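Local atomic coordinates of thiol peroxidase (Mycobacterium tuberculosis, PDB entry 1Y25), a protein that probably reduces hydrogen peroxide and organic hydroperoxides to water and alcohols with electrons from thioredoxin, protecting the cell against oxidative stress. Residues A[45-50]-A[133-138]; A[65-70]-A[154-159]; A[128-133]-A[148-153]. The protein carries 1 engineered substitution. All blocks are in the same frame, centred on the assembly; numbering follows the deposited sequence.

Interaction 1: A[45-50]-A[133-138]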
# COMPACT_ATOMS: atom_id res chain seq x y z
N LYS A 45 0.07 -17.39 -3.33
CA LYS A 45 0.35 -17.36 -4.77
C LYS A 45 0.15 -15.97 -5.25
O LYS A 45 -0.49 -15.21 -4.56
CB LYS A 45 -0.52 -18.34 -5.56
CG LYS A 45 -0.07 -18.67 -7.04
CD LYS A 45 -1.22 -19.26 -7.91
CE LYS A 45 -0.67 -20.13 -9.10
NZ LYS A 45 -1.24 -19.77 -10.46
N SER A 46 0.76 -15.63 -6.37
CA SER A 46 0.57 -14.33 -6.99
C SER A 46 -0.86 -14.26 -7.56
O SER A 46 -1.34 -15.21 -8.10
CB SER A 46 1.56 -14.12 -8.14
OG SER A 46 2.88 -14.04 -7.68
N VAL A 47 -1.52 -13.11 -7.47
CA VAL A 47 -2.78 -12.94 -8.20
C VAL A 47 -2.76 -11.60 -8.95
O VAL A 47 -2.27 -10.63 -8.43
CB VAL A 47 -4.02 -13.08 -7.26
CG1 VAL A 47 -3.96 -12.06 -6.03
CG2 VAL A 47 -5.31 -12.96 -8.08
N LEU A 48 -3.28 -11.61 -10.17
CA LEU A 48 -3.38 -10.43 -10.97
C LEU A 48 -4.83 -10.00 -11.04
O LEU A 48 -5.73 -10.79 -11.43
CB LEU A 48 -2.81 -10.67 -12.35
CG LEU A 48 -2.88 -9.55 -13.40
CD1 LEU A 48 -1.78 -9.81 -14.45
CD2 LEU A 48 -4.21 -9.43 -14.06
N LEU A 49 -5.04 -8.74 -10.62
CA LEU A 49 -6.34 -8.05 -10.65
C LEU A 49 -6.34 -7.23 -11.90
O LEU A 49 -5.54 -6.27 -12.04
CB LEU A 49 -6.50 -7.08 -9.44
CG LEU A 49 -6.20 -7.61 -8.02
CD1 LEU A 49 -6.47 -6.51 -7.01
CD2 LEU A 49 -6.90 -8.95 -7.73
N ASN A 50 -7.20 -7.68 -12.81
CA ASN A 50 -7.60 -6.98 -14.01
C ASN A 50 -8.88 -6.18 -13.73
O ASN A 50 -9.95 -6.70 -13.78
CB ASN A 50 -7.82 -7.99 -15.18
CG ASN A 50 -8.10 -7.31 -16.51
OD1 ASN A 50 -7.57 -6.25 -16.79
ND2 ASN A 50 -8.96 -7.93 -17.36
N VAL A 133 -3.41 -4.52 -10.79
CA VAL A 133 -2.66 -4.75 -9.57
C VAL A 133 -2.24 -6.21 -9.52
O VAL A 133 -3.08 -7.08 -9.54
CB VAL A 133 -3.46 -4.38 -8.21
CG1 VAL A 133 -2.58 -4.61 -7.03
CG2 VAL A 133 -3.95 -2.89 -8.16
N VAL A 134 -0.92 -6.45 -9.41
CA VAL A 134 -0.38 -7.81 -9.06
C VAL A 134 0.01 -7.89 -7.60
O VAL A 134 0.74 -7.02 -7.12
CB VAL A 134 0.77 -8.24 -9.96
CG1 VAL A 134 1.40 -9.58 -9.52
CG2 VAL A 134 0.32 -8.27 -11.42
N ILE A 135 -0.65 -8.81 -6.86
CA ILE A 135 -0.35 -9.12 -5.47
C ILE A 135 0.55 -10.37 -5.45
O ILE A 135 0.19 -11.36 -6.01
CB ILE A 135 -1.66 -9.38 -4.65
CG1 ILE A 135 -2.66 -8.22 -4.89
CG2 ILE A 135 -1.33 -9.72 -3.16
CD1 ILE A 135 -4.05 -8.51 -4.41
N GLY A 136 1.73 -10.27 -4.87
CA GLY A 136 2.60 -11.42 -4.70
C GLY A 136 2.08 -12.46 -3.71
O GLY A 136 1.11 -12.24 -3.04
N ALA A 137 2.81 -13.55 -3.58
CA ALA A 137 2.47 -14.68 -2.75
C ALA A 137 2.43 -14.25 -1.28
O ALA A 137 1.64 -14.81 -0.44
CB ALA A 137 3.58 -15.80 -2.97
N ASP A 138 3.35 -13.33 -0.94
CA ASP A 138 3.42 -12.66 0.41
C ASP A 138 2.27 -11.66 0.74
O ASP A 138 2.13 -11.21 1.90
CB ASP A 138 4.77 -11.97 0.62
CG ASP A 138 5.04 -10.80 -0.36
OD1 ASP A 138 4.19 -10.43 -1.19
OD2 ASP A 138 6.15 -10.22 -0.24
O HOH W 1 -1.63 -13.44 -2.41

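Interaction 2: A[65-70]-A[154-159]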
# COMPACT_ATOMS: atom_id res chain seq x y z
N ARG A 65 -10.47 -11.31 -22.67
CA ARG A 65 -10.09 -12.31 -23.64
C ARG A 65 -8.55 -12.49 -23.70
O ARG A 65 -8.05 -13.61 -23.83
CB ARG A 65 -10.62 -11.95 -25.02
CG ARG A 65 -12.11 -11.76 -25.05
CD ARG A 65 -12.53 -11.56 -26.44
NE ARG A 65 -13.90 -11.15 -26.45
CZ ARG A 65 -14.36 -9.93 -26.75
NH1 ARG A 65 -13.57 -8.95 -27.15
NH2 ARG A 65 -15.67 -9.75 -26.71
N THR A 66 -7.81 -11.40 -23.64
CA THR A 66 -6.34 -11.47 -23.78
C THR A 66 -5.70 -12.10 -22.54
O THR A 66 -4.79 -12.91 -22.65
CB THR A 66 -5.77 -10.07 -24.02
OG1 THR A 66 -6.35 -9.50 -25.22
CG2 THR A 66 -4.24 -10.09 -24.11
N PHE A 67 -6.13 -11.70 -21.34
CA PHE A 67 -5.66 -12.39 -20.11
C PHE A 67 -6.05 -13.88 -20.03
O PHE A 67 -5.25 -14.71 -19.62
CB PHE A 67 -6.08 -11.64 -18.87
CG PHE A 67 -5.20 -10.42 -18.56
CD1 PHE A 67 -3.82 -10.56 -18.30
CD2 PHE A 67 -5.75 -9.16 -18.46
CE1 PHE A 67 -3.02 -9.44 -17.98
CE2 PHE A 67 -4.98 -8.03 -18.14
CZ PHE A 67 -3.64 -8.17 -17.90
N ASP A 68 -7.22 -14.22 -20.50
CA ASP A 68 -7.65 -15.60 -20.52
C ASP A 68 -6.73 -16.46 -21.33
O ASP A 68 -6.33 -17.54 -20.88
CB ASP A 68 -9.05 -15.73 -21.10
CG ASP A 68 -9.64 -17.11 -20.86
OD1 ASP A 68 -9.87 -17.38 -19.66
OD2 ASP A 68 -9.87 -17.88 -21.83
N GLU A 69 -6.44 -16.00 -22.53
CA GLU A 69 -5.59 -16.66 -23.46
C GLU A 69 -4.17 -16.88 -22.85
O GLU A 69 -3.65 -17.97 -22.86
CB GLU A 69 -5.63 -15.82 -24.74
CG GLU A 69 -4.73 -16.25 -25.88
CD GLU A 69 -3.38 -15.44 -25.92
OE1 GLU A 69 -3.35 -14.22 -25.48
OE2 GLU A 69 -2.36 -16.04 -26.39
N ARG A 70 -3.61 -15.87 -22.21
CA ARG A 70 -2.32 -15.94 -21.58
C ARG A 70 -2.27 -16.75 -20.28
O ARG A 70 -1.34 -17.51 -20.08
CB ARG A 70 -1.80 -14.53 -21.32
CG ARG A 70 -1.75 -13.68 -22.57
CD ARG A 70 -0.62 -14.11 -23.53
NE ARG A 70 0.56 -13.32 -23.20
CZ ARG A 70 1.69 -13.79 -22.70
NH1 ARG A 70 1.85 -15.11 -22.50
NH2 ARG A 70 2.67 -12.93 -22.39
N PRO A 154 -4.68 -2.29 -21.14
CA PRO A 154 -3.59 -2.36 -20.21
C PRO A 154 -2.33 -3.02 -20.81
O PRO A 154 -2.32 -3.65 -21.89
CB PRO A 154 -4.14 -3.19 -19.06
CG PRO A 154 -5.25 -3.98 -19.65
CD PRO A 154 -5.71 -3.30 -20.89
N ASN A 155 -1.24 -2.79 -20.11
CA ASN A 155 0.01 -3.39 -20.47
C ASN A 155 0.03 -4.84 -19.97
O ASN A 155 0.41 -5.13 -18.80
CB ASN A 155 1.19 -2.54 -19.87
CG ASN A 155 2.53 -2.94 -20.41
OD1 ASN A 155 2.78 -4.10 -20.79
ND2 ASN A 155 3.41 -2.01 -20.42
N TYR A 156 -0.39 -5.76 -20.82
CA TYR A 156 -0.40 -7.19 -20.45
C TYR A 156 1.02 -7.71 -20.08
O TYR A 156 1.22 -8.36 -19.06
CB TYR A 156 -1.00 -8.08 -21.57
CG TYR A 156 -2.34 -7.58 -22.08
CD1 TYR A 156 -2.41 -6.90 -23.28
CD2 TYR A 156 -3.56 -7.77 -21.33
CE1 TYR A 156 -3.68 -6.35 -23.73
CE2 TYR A 156 -4.78 -7.32 -21.84
CZ TYR A 156 -4.81 -6.55 -23.01
OH TYR A 156 -5.97 -6.06 -23.52
N GLU A 157 1.98 -7.42 -20.93
CA GLU A 157 3.28 -8.04 -20.79
C GLU A 157 3.93 -7.73 -19.45
O GLU A 157 4.48 -8.65 -18.82
CB GLU A 157 4.25 -7.63 -21.91
CG GLU A 157 3.80 -8.03 -23.34
CD GLU A 157 3.72 -9.56 -23.60
OE1 GLU A 157 4.09 -10.41 -22.73
OE2 GLU A 157 3.30 -9.90 -24.73
N ALA A 158 3.89 -6.44 -19.08
CA ALA A 158 4.51 -5.95 -17.84
C ALA A 158 3.76 -6.48 -16.62
O ALA A 158 4.37 -6.93 -15.65
CB ALA A 158 4.56 -4.45 -17.84
N ALA A 159 2.44 -6.53 -16.71
CA ALA A 159 1.64 -7.17 -15.67
C ALA A 159 1.98 -8.64 -15.57
O ALA A 159 2.22 -9.18 -14.48
CB ALA A 159 0.20 -6.98 -15.96
O HOH W 2 1.03 -10.98 -23.94

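Interaction 3: A[128-133]-A[148-153]. With ACT (acetate ion), chain C.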
# COMPACT_ATOMS: atom_id res chain seq x y z
N LEU A 128 -15.24 1.36 -12.03
CA LEU A 128 -13.83 1.28 -11.69
C LEU A 128 -13.06 1.68 -12.94
O LEU A 128 -13.41 1.26 -14.06
CB LEU A 128 -13.40 -0.09 -11.16
CG LEU A 128 -14.30 -0.74 -10.09
CD1 LEU A 128 -13.73 -2.09 -9.68
CD2 LEU A 128 -14.52 0.07 -8.82
N ALA A 129 -12.09 2.57 -12.76
CA ALA A 129 -11.18 2.91 -13.83
C ALA A 129 -10.33 1.64 -14.27
O ALA A 129 -10.19 0.68 -13.52
CB ALA A 129 -10.25 3.97 -13.31
N ARG A 130 -9.68 1.71 -15.43
CA ARG A 130 -8.89 0.58 -15.93
C ARG A 130 -7.55 0.57 -15.19
O ARG A 130 -6.84 1.57 -15.16
CB ARG A 130 -8.68 0.68 -17.40
CG ARG A 130 -8.24 -0.56 -18.02
CD ARG A 130 -8.12 -0.45 -19.50
NE ARG A 130 -9.23 0.17 -20.18
CZ ARG A 130 -10.46 -0.33 -20.25
NH1 ARG A 130 -10.79 -1.46 -19.67
NH2 ARG A 130 -11.40 0.35 -20.84
N ALA A 131 -7.29 -0.52 -14.49
CA ALA A 131 -6.06 -0.66 -13.74
C ALA A 131 -5.66 -2.15 -13.62
O ALA A 131 -6.50 -3.02 -13.77
CB ALA A 131 -6.24 -0.01 -12.32
N ILE A 132 -4.38 -2.39 -13.30
CA ILE A 132 -3.83 -3.68 -13.00
C ILE A 132 -3.16 -3.52 -11.64
O ILE A 132 -2.44 -2.51 -11.40
CB ILE A 132 -2.75 -4.20 -14.06
CG1 ILE A 132 -3.29 -4.24 -15.48
CG2 ILE A 132 -2.22 -5.55 -13.71
CD1 ILE A 132 -4.52 -5.07 -15.71
N VAL A 133 -3.41 -4.52 -10.79
CA VAL A 133 -2.66 -4.75 -9.57
C VAL A 133 -2.24 -6.21 -9.52
O VAL A 133 -3.08 -7.08 -9.54
CB VAL A 133 -3.46 -4.38 -8.21
CG1 VAL A 133 -2.58 -4.61 -7.03
CG2 VAL A 133 -3.95 -2.89 -8.16
N PRO A 148 -3.59 5.24 -18.30
CA PRO A 148 -3.70 6.68 -18.44
C PRO A 148 -4.98 7.19 -19.09
O PRO A 148 -5.48 8.29 -18.73
CB PRO A 148 -2.48 7.06 -19.35
CG PRO A 148 -1.56 6.01 -19.23
CD PRO A 148 -2.32 4.74 -18.87
N GLU A 149 -5.48 6.41 -20.05
CA GLU A 149 -6.64 6.71 -20.82
C GLU A 149 -7.53 5.50 -20.76
O GLU A 149 -7.05 4.41 -21.02
CB GLU A 149 -6.23 6.99 -22.30
CG GLU A 149 -7.31 6.91 -23.37
CD GLU A 149 -8.50 7.82 -23.11
OE1 GLU A 149 -9.66 7.30 -23.03
OE2 GLU A 149 -8.29 9.06 -22.98
N ILE A 150 -8.83 5.71 -20.47
CA ILE A 150 -9.81 4.61 -20.39
C ILE A 150 -9.95 3.77 -21.70
O ILE A 150 -9.97 2.54 -21.66
CB ILE A 150 -11.17 5.16 -19.94
CG1 ILE A 150 -11.09 5.58 -18.48
CG2 ILE A 150 -12.31 4.06 -20.05
CD1 ILE A 150 -11.34 4.41 -17.52
N ALA A 151 -9.99 4.45 -22.85
CA ALA A 151 -10.00 3.85 -24.16
C ALA A 151 -8.78 2.97 -24.48
O ALA A 151 -8.79 2.29 -25.43
CB ALA A 151 -10.20 4.94 -25.27
N GLN A 152 -7.75 2.95 -23.66
CA GLN A 152 -6.51 2.23 -23.94
C GLN A 152 -6.51 0.90 -23.15
O GLN A 152 -7.11 0.75 -22.08
CB GLN A 152 -5.36 3.12 -23.42
CG GLN A 152 -3.88 2.69 -23.66
CD GLN A 152 -2.87 3.63 -22.95
OE1 GLN A 152 -1.95 3.18 -22.15
NE2 GLN A 152 -3.03 4.93 -23.24
N GLU A 153 -5.84 -0.09 -23.71
CA GLU A 153 -5.72 -1.39 -23.11
C GLU A 153 -4.60 -1.38 -22.10
O GLU A 153 -3.65 -0.58 -22.18
CB GLU A 153 -5.49 -2.46 -24.17
CG GLU A 153 -6.66 -2.83 -25.07
CD GLU A 153 -6.22 -3.95 -26.04
OE1 GLU A 153 -5.62 -4.92 -25.63
OE2 GLU A 153 -6.50 -3.90 -27.21
C ACT C . -14.18 0.38 -22.71
O ACT C . -13.72 -0.64 -22.08
OXT ACT C . -14.24 0.18 -23.95
CH3 ACT C . -14.69 1.66 -22.10

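Interaction 1: A[45-50]-A[133-138]
V47 holds CG1 between its backbone N and carbonyl carbon (chi1 55°), while I135 turns CG1 anti to its own carbonyl carbon (chi1 -51°); the two side chains therefore run alongside one another, with V47 CG1 3.8 Å from I135 CB. L49 reaches back along the same face, its CD1 touching V133 CB and crossing to I135 CD1 at 4.1 Å. On the other face V134 presents CG2 to L48, 4.0 Å from L48 CG. The backbones are antiparallel neighbours in the central sheet of the thioredoxin fold. V47 with I135 and L49 with V133 are hydrogen-bonded pairs, the straightest bond running from L49 N to V133 O (2.8 Å, 169° at the hydrogen); L48 with V134 is the non-hydrogen-bonded pair between them. Past the strand ends a water lies 3.0 Å from K45 O and 3.1 Å from G136 O, placed to link the two segments. Helix 58-74 packs on the L48 face through F67, and Y115 touches V133 and I135 on the other. Four backbone bonds between branched aliphatic residues imply a seam whose buried polar groups are satisfied within the sheet, and a water takes over beyond the last direct bond.

Interaction 2: A[65-70]-A[154-159]
Y156 stands between T66 and F67, giving a ring face to the first and a ring edge to the second. The methyl CG2 of T66 sits almost exactly on the ring normal, 3.5 Å from the Y156 centroid, a CH-pi contact over the middle of the ring; T66 CB follows it towards the phenol end, 3.6 Å from Y156 CE2. The opposite face of the same ring is met near its rim by P154 O. The edge carrying CD2 and CE2 points at F67 in a T-shaped (edge-to-face) pair: centroids lie 4.9 Å apart, the planes are turned 71° from each other, and Y156 CD2 comes within 3.5 Å of F67 CZ. F67 holds CG anti to its carbonyl carbon (chi1 -79°), which swings the ring from its helix towards helix 156-163, where A159 CB meets its edge 4.5 Å from F67 CZ. At the outer side R70 folds at chi2 and chi3 and brings NH2 to E157 OE1 at 2.9 Å; the oxygen lies at the guanidinium edge, with the two planes 47° apart, and the hydrogen bond in this salt bridge is weak.

Y156 OH is hydrogen-bonded to E153, and T66 OG1 to T62 O. F67 also packs on L48 and I132, so it joins both helices to one face of the thioredoxin-fold sheet, and Y156 packs against it from the helix 156-163 side. N155 caps that helix, its OD1 accepting from A158 N. Helix 58-74 carries S60, the engineered residue at the predicted active site, about 8 Å from P154 between side chains. The chemistry is thus graded from the sheet outwards: rings and methyls inside, and at the outer side a single weak salt bridge whose poor angle suggests a modest contribution.

Interaction 3: A[128-133]-A[148-153]
R130 reaches from just before strand 131-135 towards the turn at 149-152, and lies beside the active-site position of this peroxiredoxin, a thioredoxin-fold enzyme. Its CB leaves the backbone towards the turn, and CG continues anti to the backbone N (chi1 -163°), carrying the side chain straight away from the strand. R130 CD then passes 3.0 Å from Q152 O and also meets P154. The bend comes at chi3 (-47°) and turns the guanidinium side-on to the carbonyl of I150. R130 NE bonds to I150 O at 2.9 Å, lying in the carbonyl plane, and R130 NH2 bonds to I150 O at 2.7 Å from a position tilted 32° out of that plane. I150 O itself lies in the guanidinium plane, so two N-H groups grip one acceptor and fix the rotation of the group. NH1 is hydrogen-bonded to S60 OG; S60 is an engineered residue at the position predicted to form the sulfenic acid intermediate.

I150 supplies apolar contact as well as its carbonyl. I150 CD1 packs against the backbone beside the arginine, 4.0 Å from A129 CA, with A129 CB at 4.4 Å. The carbonyl is presented by a type I beta turn from E149 to Q152, reinforced by E149 OE1, whose anti lone pair accepts from A151 N; strand 3-6 packs behind I150 through I4 and L6. An arginine beside the position of the peroxidatic cysteine is a hallmark of peroxiredoxins, and here it faces an acetate, probably from the crystallisation liquor, also held by T57 OG1, V59 N and S60 OG. R130 NH2 donates to this ion as well, lying 2.8 Å from the acetate O.

Interactions 1 and 3 share V133 and use strand 131-135 differently: residues 133-135 pair with 47-49 in interaction 1, while R130, just before the strand, reaches a loop in interaction 3. Interaction 2 packs over the sheet beside both, and I132 is the common neighbour, touching N50, F67, P154 and A159. Interactions 1 and 3 are buried, interaction 2 only partly, with its ion pair at the rim. Chemistry follows place: backbone bonds and aliphatic side chains within the sheet, aromatic and methyl contacts between helices, and one arginine gripping a carbonyl at the active site. Interaction 1 lies away from that site, while P154 and R130 bring interactions 2 and 3 near it.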